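Local coordinates for 4,5-DOPA dioxygenase extradiol (Escherichia coli, PDB 2PW6), which opens the aromatic ring of L-DOPA between carbons 4 and 5 in vitro, as a metal-dependent extradiol dioxygenase whose physiological substrate is unknown, at residues 152-155 with 156-159. Numbering follows the deposited sequence.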
loop_
_atom_site.group_PDB
_atom_site.type_symbol
_atom_site.label_atom_id
_atom_site.label_comp_id
_atom_site.label_asym_id
_atom_site.label_seq_id
_atom_site.Cartn_x
_atom_site.Cartn_y
_atom_site.Cartn_z
ATOM N N HIS A 152 17.728 16.118 5.424
ATOM C CA HIS A 152 17.673 14.996 4.495
ATOM C C HIS A 152 18.729 15.063 3.417
ATOM O O HIS A 152 19.272 14.025 3.036
ATOM C CB HIS A 152 16.288 14.871 3.907
ATOM C CG HIS A 152 15.231 14.746 4.958
ATOM N ND1 HIS A 152 15.046 13.591 5.678
ATOM C CD2 HIS A 152 14.348 15.650 5.455
ATOM C CE1 HIS A 152 14.062 13.769 6.543
ATOM N NE2 HIS A 152 13.624 15.012 6.432
ATOM N N PHE A 153 19.042 16.268 2.930
ATOM C CA PHE A 153 20.192 16.456 2.026
ATOM C C PHE A 153 21.512 16.085 2.735
ATOM O O PHE A 153 22.343 15.374 2.160
ATOM C CB PHE A 153 20.253 17.894 1.455
ATOM C CG PHE A 153 21.350 18.105 0.408
ATOM C CD1 PHE A 153 21.075 17.964 -0.943
ATOM C CD2 PHE A 153 22.643 18.453 0.786
ATOM C CE1 PHE A 153 22.074 18.161 -1.903
ATOM C CE2 PHE A 153 23.656 18.625 -0.158
ATOM C CZ PHE A 153 23.356 18.488 -1.514
ATOM N N GLU A 154 21.710 16.585 3.956
ATOM C CA GLU A 154 22.885 16.193 4.765
ATOM C C GLU A 154 23.013 14.676 4.957
ATOM O O GLU A 154 24.128 14.165 4.957
ATOM C CB GLU A 154 22.949 16.904 6.122
ATOM C CG GLU A 154 23.204 18.419 6.074
ATOM C CD GLU A 154 24.509 18.855 5.387
ATOM O OE1 GLU A 154 25.334 17.996 4.960
ATOM O OE2 GLU A 154 24.689 20.095 5.272
HETATM N N MSE A 155 21.878 13.981 5.089
HETATM C CA MSE A 155 21.836 12.503 5.118
HETATM C C MSE A 155 22.526 11.830 3.936
HETATM O O MSE A 155 23.297 10.890 4.122
HETATM C CB MSE A 155 20.403 11.985 5.190
HETATM C CG MSE A 155 19.723 12.210 6.508
HETATM SE SE MSE A 155 20.608 11.179 7.975
HETATM C CE MSE A 155 19.924 9.392 7.527
ATOM N N GLY A 156 22.223 12.284 2.724
ATOM C CA GLY A 156 22.895 11.768 1.538
ATOM C C GLY A 156 24.364 12.146 1.489
ATOM O O GLY A 156 25.163 11.460 0.866
ATOM N N ARG A 157 24.720 13.258 2.130
ATOM C CA ARG A 157 26.115 13.632 2.285
ATOM C C ARG A 157 26.862 12.588 3.148
ATOM O O ARG A 157 27.994 12.213 2.846
ATOM C CB ARG A 157 26.218 15.029 2.925
ATOM C CG ARG A 157 26.041 16.192 1.989
ATOM C CD ARG A 157 27.341 16.426 1.261
ATOM N NE ARG A 157 27.169 17.053 -0.052
ATOM C CZ ARG A 157 27.160 18.368 -0.262
ATOM N NH1 ARG A 157 27.269 19.226 0.754
ATOM N NH2 ARG A 157 27.032 18.836 -1.496
ATOM N N LYS A 158 26.226 12.127 4.220
ATOM C CA LYS A 158 26.793 11.054 5.056
ATOM C C LYS A 158 26.763 9.699 4.356
ATOM O O LYS A 158 27.710 8.924 4.477
ATOM C CB LYS A 158 26.056 10.942 6.381
ATOM C CG LYS A 158 26.100 12.178 7.228
ATOM C CD LYS A 158 25.070 12.049 8.326
ATOM C CE LYS A 158 25.418 12.950 9.482
ATOM N NZ LYS A 158 25.106 14.361 9.179
ATOM N N LEU A 159 25.695 9.406 3.617
ATOM C CA LEU A 159 25.597 8.113 2.913
ATOM C C LEU A 159 26.593 7.943 1.790
ATOM O O LEU A 159 26.797 6.824 1.312
ATOM C CB LEU A 159 24.193 7.903 2.357
ATOM C CG LEU A 159 23.131 7.676 3.433
ATOM C CD1 LEU A 159 21.752 7.955 2.872
ATOM C CD2 LEU A 159 23.262 6.244 4.041
HETATM O O HOH W 1 26.113 16.406 6.639
#
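R157 reaches back along helix 149-159 and sets the flat of its guanidinium against the edge of the F153 ring, an i, i+4 arginine-phenylalanine pair. From CB outward, the arginine first meets E154: CB lies 3.0 Å from the carbonyl O of E154, and CG passes 3.5 Å from E154 OE1, an approach by the aliphatic stem and not by the charged end. A bend at chi2 (-80°) then brings the end of the chain up to the phenyl edge. NE makes a weak hydrogen bond to the backbone O of G243, at the end of helix 236-243. At CZ, F153 CE2 sits 3.5 Å above the guanidinium plane, over its centre; the two planes stand 76° apart. NH2 ends 3.7 Å from F153 CZ, and NH1 lies at the ring edge, in the plane of the phenyl. F153 can offer that edge because its CG is anti to the backbone N (chi1 -175°). With an alanine in place of F153, the guanidinium face would probably lose its aromatic neighbour and a gap would open beside V211, V217, L242 and H214. Away from the zinc site, the helix also packs on helix 236-243, partly through F153, and on helix 95-105 through M155, K158 and L159. E154 and R157 carry opposite charges, yet OE1 and NH1 remain 4.8 Å apart: any attraction is probably diffuse, and their contact rests mainly on van der Waals packing.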